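Local coordinates for intracellular protein transport protein USO1 (PDB 6LSU), which is required for transport of proteins from the endoplasmic reticulum to the Golgi complex, acting as a homodimeric membrane tether with a globular head and coiled-coil tail, at residues F445-S456 / F495-L503. Residues are numbered along the deposited sequence; the frame is centred on the assembly and turned at random.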
ATOM      1  N   PHE A 445     -28.554   4.386  -0.870  1.00 62.23           N
ATOM      2  CA  PHE A 445     -27.921   3.504  -1.886  1.00 59.47           C
ATOM      3  C   PHE A 445     -28.790   2.253  -2.080  1.00 60.19           C
ATOM      4  O   PHE A 445     -29.128   1.954  -3.264  1.00 57.90           O
ATOM      5  CB  PHE A 445     -26.513   3.095  -1.461  1.00 59.96           C
ATOM      6  CG  PHE A 445     -25.884   2.067  -2.358  1.00 54.37           C
ATOM      7  CD1 PHE A 445     -25.540   2.392  -3.658  1.00 54.80           C
ATOM      8  CD2 PHE A 445     -25.652   0.771  -1.902  1.00 54.13           C
ATOM      9  CE1 PHE A 445     -24.932   1.467  -4.486  1.00 54.98           C
ATOM     10  CE2 PHE A 445     -25.058  -0.158  -2.736  1.00 55.25           C
ATOM     11  CZ  PHE A 445     -24.728   0.185  -4.036  1.00 54.83           C
ATOM     12  N   LEU A 446     -29.113   1.547  -0.984  1.00 52.75           N
ATOM     13  CA  LEU A 446     -29.886   0.290  -1.048  1.00 60.40           C
ATOM     14  C   LEU A 446     -31.246   0.578  -1.699  1.00 67.39           C
ATOM     15  O   LEU A 446     -31.580  -0.145  -2.692  1.00 65.02           O
ATOM     16  CB  LEU A 446     -30.053  -0.290   0.356  1.00 62.79           C
ATOM     17  CG  LEU A 446     -28.858  -1.065   0.896  1.00 63.86           C
ATOM     18  CD1 LEU A 446     -29.255  -1.810   2.148  1.00 66.95           C
ATOM     19  CD2 LEU A 446     -28.337  -2.068  -0.120  1.00 71.70           C
ATOM     20  N   LEU A 447     -31.968   1.587  -1.185  1.00 61.97           N
ATOM     21  CA  LEU A 447     -33.286   2.024  -1.725  1.00 66.93           C
ATOM     22  C   LEU A 447     -33.197   2.328  -3.220  1.00 57.72           C
ATOM     23  O   LEU A 447     -34.121   2.010  -3.897  1.00 69.27           O
ATOM     24  CB  LEU A 447     -33.794   3.272  -0.984  1.00 65.57           C
ATOM     25  CG  LEU A 447     -34.300   3.006   0.430  1.00 71.97           C
ATOM     26  CD1 LEU A 447     -34.839   4.286   1.064  1.00 72.03           C
ATOM     27  CD2 LEU A 447     -35.339   1.889   0.459  1.00 59.33           C
ATOM     28  N   LYS A 448     -32.138   2.975  -3.685  1.00 65.35           N
ATOM     29  CA  LYS A 448     -31.944   3.262  -5.128  1.00 72.83           C
ATOM     30  C   LYS A 448     -31.721   1.907  -5.826  1.00 74.56           C
ATOM     31  O   LYS A 448     -32.322   1.678  -6.866  1.00 71.89           O
ATOM     32  CB  LYS A 448     -30.802   4.268  -5.323  1.00 79.52           C
ATOM     33  CG  LYS A 448     -30.595   4.787  -6.745  1.00 88.56           C
ATOM     34  CD  LYS A 448     -29.122   4.885  -7.176  1.00101.04           C
ATOM     35  CE  LYS A 448     -28.577   3.637  -7.872  1.00108.21           C
ATOM     36  NZ  LYS A 448     -27.164   3.324  -7.505  1.00106.45           N
ATOM     37  N   GLN A 449     -30.910   1.025  -5.230  1.00 75.02           N
ATOM     38  CA  GLN A 449     -30.515  -0.282  -5.822  1.00 71.60           C
ATOM     39  C   GLN A 449     -31.741  -1.185  -5.987  1.00 69.67           C
ATOM     40  O   GLN A 449     -31.788  -1.873  -7.029  1.00 62.82           O
ATOM     41  CB  GLN A 449     -29.473  -1.019  -4.976  1.00 68.96           C
ATOM     42  CG  GLN A 449     -28.085  -0.444  -5.096  1.00 65.00           C
ATOM     43  CD  GLN A 449     -27.348  -1.002  -6.278  1.00 65.57           C
ATOM     44  OE1 GLN A 449     -27.087  -2.210  -6.372  1.00 65.58           O
ATOM     45  NE2 GLN A 449     -26.941  -0.108  -7.161  1.00 59.09           N
ATOM     46  N   VAL A 450     -32.670  -1.194  -5.018  1.00 70.83           N
ATOM     47  CA  VAL A 450     -33.904  -2.039  -5.112  1.00 73.12           C
ATOM     48  C   VAL A 450     -34.818  -1.504  -6.217  1.00 78.26           C
ATOM     49  O   VAL A 450     -35.329  -2.361  -6.939  1.00 79.21           O
ATOM     50  CB  VAL A 450     -34.668  -2.202  -3.792  1.00 69.43           C
ATOM     51  CG1 VAL A 450     -33.748  -2.690  -2.690  1.00 69.85           C
ATOM     52  CG2 VAL A 450     -35.370  -0.930  -3.368  1.00 75.81           C
ATOM     53  N   GLN A 451     -35.011  -0.182  -6.375  1.00 81.95           N
ATOM     54  CA  GLN A 451     -35.774   0.371  -7.533  1.00 87.57           C
ATOM     55  C   GLN A 451     -35.247  -0.291  -8.808  1.00 91.37           C
ATOM     56  O   GLN A 451     -36.040  -0.949  -9.495  1.00100.73           O
ATOM     57  CB  GLN A 451     -35.656   1.889  -7.675  1.00 87.30           C
ATOM     58  CG  GLN A 451     -36.101   2.665  -6.445  1.00 95.96           C
ATOM     59  CD  GLN A 451     -37.604   2.778  -6.322  1.00110.22           C
ATOM     60  OE1 GLN A 451     -38.353   1.860  -6.671  1.00119.14           O
ATOM     61  NE2 GLN A 451     -38.059   3.920  -5.817  1.00109.28           N
ATOM     62  N   LEU A 452     -33.948  -0.158  -9.079  1.00100.17           N
ATOM     63  CA  LEU A 452     -33.311  -0.622 -10.347  1.00110.88           C
ATOM     64  C   LEU A 452     -33.557  -2.123 -10.547  1.00107.48           C
ATOM     65  O   LEU A 452     -33.755  -2.527 -11.697  1.00118.11           O
ATOM     66  CB  LEU A 452     -31.810  -0.310 -10.326  1.00116.97           C
ATOM     67  CG  LEU A 452     -31.414   1.099 -10.776  1.00117.50           C
ATOM     68  CD1 LEU A 452     -31.705   1.301 -12.263  1.00117.82           C
ATOM     69  CD2 LEU A 452     -32.111   2.166  -9.942  1.00110.37           C
ATOM     70  N   CYS A 453     -33.551  -2.912  -9.473  1.00113.34           N
ATOM     71  CA  CYS A 453     -33.846  -4.371  -9.513  1.00117.27           C
ATOM     72  C   CYS A 453     -35.309  -4.577  -9.925  1.00125.45           C
ATOM     73  O   CYS A 453     -35.537  -5.485 -10.742  1.00136.04           O
ATOM     74  CB  CYS A 453     -33.567  -5.076  -8.187  1.00107.83           C
ATOM     75  SG  CYS A 453     -33.775  -6.881  -8.270  1.00 97.47           S
ATOM     76  N   ASN A 454     -36.242  -3.757  -9.413  1.00132.11           N
ATOM     77  CA  ASN A 454     -37.706  -3.838  -9.705  1.00140.80           C
ATOM     78  C   ASN A 454     -38.023  -3.446 -11.157  1.00161.27           C
ATOM     79  O   ASN A 454     -39.164  -3.732 -11.588  1.00170.57           O
ATOM     80  CB  ASN A 454     -38.567  -2.971  -8.783  1.00131.66           C
ATOM     81  CG  ASN A 454     -38.916  -3.672  -7.488  1.00125.26           C
ATOM     82  OD1 ASN A 454     -39.223  -3.011  -6.498  1.00120.59           O
ATOM     83  ND2 ASN A 454     -38.849  -4.997  -7.473  1.00111.83           N
ATOM     84  N   ASN A 455     -37.098  -2.773 -11.862  1.00172.77           N
ATOM     85  CA  ASN A 455     -37.169  -2.581 -13.340  1.00170.20           C
ATOM     86  C   ASN A 455     -36.649  -3.828 -14.067  1.00177.55           C
ATOM     87  O   ASN A 455     -37.058  -4.038 -15.231  1.00183.01           O
ATOM     88  CB  ASN A 455     -36.392  -1.359 -13.826  1.00158.24           C
ATOM     89  CG  ASN A 455     -37.195  -0.087 -13.678  1.00154.56           C
ATOM     90  OD1 ASN A 455     -37.623   0.258 -12.578  1.00148.00           O
ATOM     91  ND2 ASN A 455     -37.424   0.597 -14.785  1.00151.38           N
ATOM     92  N   SER A 456     -35.742  -4.586 -13.434  1.00183.05           N
ATOM     93  CA  SER A 456     -35.192  -5.869 -13.951  1.00189.30           C
ATOM     94  C   SER A 456     -36.076  -7.074 -13.567  1.00199.77           C
ATOM     95  O   SER A 456     -35.776  -8.175 -14.082  1.00205.41           O
ATOM     96  CB  SER A 456     -33.761  -6.066 -13.493  1.00183.42           C
ATOM     97  OG  SER A 456     -33.215  -7.278 -14.002  1.00169.28           O
ATOM     98  N   PHE A 495     -24.831   0.251 -18.618  1.00103.11           N
ATOM     99  CA  PHE A 495     -24.125  -0.987 -18.190  1.00 95.28           C
ATOM    100  C   PHE A 495     -24.551  -1.395 -16.765  1.00 89.55           C
ATOM    101  O   PHE A 495     -25.165  -0.596 -16.031  1.00104.63           O
ATOM    102  CB  PHE A 495     -22.612  -0.783 -18.283  1.00 98.26           C
ATOM    103  CG  PHE A 495     -22.006   0.191 -17.299  1.00 99.96           C
ATOM    104  CD1 PHE A 495     -22.584   0.440 -16.065  1.00101.83           C
ATOM    105  CD2 PHE A 495     -20.804   0.812 -17.584  1.00101.62           C
ATOM    106  CE1 PHE A 495     -22.004   1.311 -15.163  1.00100.08           C
ATOM    107  CE2 PHE A 495     -20.223   1.681 -16.679  1.00110.00           C
ATOM    108  CZ  PHE A 495     -20.825   1.930 -15.470  1.00103.09           C
ATOM    109  N   LYS A 496     -24.160  -2.592 -16.341  1.00 75.24           N
ATOM    110  CA  LYS A 496     -24.649  -3.243 -15.107  1.00 72.79           C
ATOM    111  C   LYS A 496     -23.924  -2.692 -13.863  1.00 65.58           C
ATOM    112  O   LYS A 496     -22.697  -2.738 -13.813  1.00 69.46           O
ATOM    113  CB  LYS A 496     -24.435  -4.753 -15.223  1.00 85.50           C
ATOM    114  CG  LYS A 496     -25.515  -5.496 -15.995  1.00 99.29           C
ATOM    115  CD  LYS A 496     -25.059  -6.837 -16.557  1.00106.45           C
ATOM    116  CE  LYS A 496     -25.859  -8.020 -16.042  1.00114.47           C
ATOM    117  NZ  LYS A 496     -27.319  -7.754 -15.998  1.00117.89           N
ATOM    118  N   ALA A 497     -24.658  -2.242 -12.844  1.00 60.16           N
ATOM    119  CA  ALA A 497     -24.065  -1.854 -11.535  1.00 60.80           C
ATOM    120  C   ALA A 497     -25.011  -2.191 -10.371  1.00 59.65           C
ATOM    121  O   ALA A 497     -24.999  -1.407  -9.399  1.00 58.68           O
ATOM    122  CB  ALA A 497     -23.713  -0.385 -11.534  1.00 56.40           C
ATOM    123  N   ASN A 498     -25.762  -3.303 -10.445  1.00 57.61           N
ATOM    124  CA  ASN A 498     -26.804  -3.641  -9.444  1.00 56.81           C
ATOM    125  C   ASN A 498     -26.444  -4.921  -8.693  1.00 54.48           C
ATOM    126  O   ASN A 498     -26.194  -5.944  -9.307  1.00 57.54           O
ATOM    127  CB  ASN A 498     -28.214  -3.708 -10.045  1.00 56.73           C
ATOM    128  CG  ASN A 498     -29.262  -3.650  -8.950  1.00 56.41           C
ATOM    129  OD1 ASN A 498     -29.390  -4.571  -8.142  1.00 61.33           O
ATOM    130  ND2 ASN A 498     -29.942  -2.521  -8.820  1.00 51.67           N
ATOM    131  N   LEU A 499     -26.394  -4.806  -7.378  1.00 57.92           N
ATOM    132  CA  LEU A 499     -25.900  -5.865  -6.470  1.00 61.04           C
ATOM    133  C   LEU A 499     -27.019  -6.885  -6.300  1.00 60.40           C
ATOM    134  O   LEU A 499     -26.693  -8.045  -6.052  1.00 56.96           O
ATOM    135  CB  LEU A 499     -25.507  -5.253  -5.118  1.00 58.45           C
ATOM    136  CG  LEU A 499     -24.270  -4.363  -5.118  1.00 61.98           C
ATOM    137  CD1 LEU A 499     -24.194  -3.495  -3.859  1.00 65.18           C
ATOM    138  CD2 LEU A 499     -23.022  -5.190  -5.245  1.00 61.29           C
ATOM    139  N   PHE A 500     -28.275  -6.427  -6.356  1.00 62.69           N
ATOM    140  CA  PHE A 500     -29.486  -7.272  -6.217  1.00 63.94           C
ATOM    141  C   PHE A 500     -29.611  -8.171  -7.447  1.00 70.29           C
ATOM    142  O   PHE A 500     -29.928  -9.360  -7.324  1.00 71.07           O
ATOM    143  CB  PHE A 500     -30.701  -6.398  -6.001  1.00 60.15           C
ATOM    144  CG  PHE A 500     -30.789  -5.863  -4.602  1.00 62.06           C
ATOM    145  CD1 PHE A 500     -31.015  -6.717  -3.540  1.00 61.42           C
ATOM    146  CD2 PHE A 500     -30.670  -4.512  -4.351  1.00 60.75           C
ATOM    147  CE1 PHE A 500     -31.123  -6.216  -2.251  1.00 65.34           C
ATOM    148  CE2 PHE A 500     -30.727  -4.033  -3.057  1.00 62.03           C
ATOM    149  CZ  PHE A 500     -30.980  -4.874  -2.012  1.00 59.01           C
ATOM    150  N   GLU A 501     -29.291  -7.613  -8.608  1.00 63.46           N
ATOM    151  CA  GLU A 501     -29.206  -8.395  -9.843  1.00 73.97           C
ATOM    152  C   GLU A 501     -28.334  -9.621  -9.568  1.00 74.56           C
ATOM    153  O   GLU A 501     -28.766 -10.696  -9.910  1.00 81.06           O
ATOM    154  CB  GLU A 501     -28.667  -7.536 -10.981  1.00 85.01           C
ATOM    155  CG  GLU A 501     -29.336  -7.829 -12.310  1.00100.24           C
ATOM    156  CD  GLU A 501     -29.151  -6.742 -13.360  1.00112.46           C
ATOM    157  OE1 GLU A 501     -30.036  -6.621 -14.243  1.00126.40           O
ATOM    158  OE2 GLU A 501     -28.131  -6.014 -13.294  1.00125.42           O
ATOM    159  N   VAL A 502     -27.152  -9.468  -8.959  1.00 69.01           N
ATOM    160  CA  VAL A 502     -26.230 -10.615  -8.743  1.00 64.37           C
ATOM    161  C   VAL A 502     -26.793 -11.492  -7.618  1.00 62.58           C
ATOM    162  O   VAL A 502     -26.959 -12.715  -7.776  1.00 69.64           O
ATOM    163  CB  VAL A 502     -24.808 -10.135  -8.430  1.00 60.75           C
ATOM    164  CG1 VAL A 502     -23.930 -11.267  -7.914  1.00 56.33           C
ATOM    165  CG2 VAL A 502     -24.187  -9.469  -9.648  1.00 61.69           C
ATOM    166  N   LEU A 503     -27.128 -10.881  -6.507  1.00 59.22           N
ATOM    167  CA  LEU A 503     -27.496 -11.647  -5.285  1.00 58.80           C
ATOM    168  C   LEU A 503     -28.766 -12.506  -5.499  1.00 64.81           C
ATOM    169  O   LEU A 503     -28.880 -13.549  -4.808  1.00 68.71           O
ATOM    170  CB  LEU A 503     -27.737 -10.666  -4.154  1.00 51.45           C
ATOM    171  CG  LEU A 503     -28.076 -11.320  -2.832  1.00 52.02           C
ATOM    172  CD1 LEU A 503     -26.841 -11.928  -2.258  1.00 57.67           C
ATOM    173  CD2 LEU A 503     -28.680 -10.359  -1.830  1.00 53.40           C
TER
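Two amides, those of Q449 and N498, do most of the polar work between helix 439-459 and the start of helix 499-504. The two side chains run past one another in opposite senses, their amide planes 19° apart. Bent at chi2 (-85°), the Q449 chain turns its amide onto the incoming backbone: OE1 accepts from L499 N at 2.9 Å, nearly in line with its own C=O, while NE2 donates to A497 O at 3.2 Å. In return N498 ND2 reaches Q449 O at 2.7 Å, in the carbonyl plane on a lone pair, so that this oxygen serves both N498 and C453 N of its own helix. N498 is also the N-cap of helix 499-504, its OD1 taking E501 N and, weakly, F500 N. With Q449 cut back to an alanine, L499 N and A497 O would probably lose these mates and the entry to the capped helix be less firmly placed. Farther along, poorly ordered S456 gives a long bond from OG to E501 OE1 (3.3 Å), on the anti side of the carboxylate; E501 OE2 forms a salt bridge with K496.

The apolar part centres on F500, a knob in the hole formed by L446, Q449, V450 and C453. Q449 CB meets the ring's edge, V450 runs side by side with F500, pointing the same way, and C453 CB packs on F500 CB at 3.8 Å. L499 CD1 comes in at the edge of the F445 ring, 3.6 Å from CE2.

The axes cross at -60°, 9.1 Å apart, within ARM repeat 8 of the globular head. Helix 404-414 touches F445 and A497, helix 514-528 packs on L499, with F524 edge-to-face to F500, and helix 535-543 meets L446 and F500.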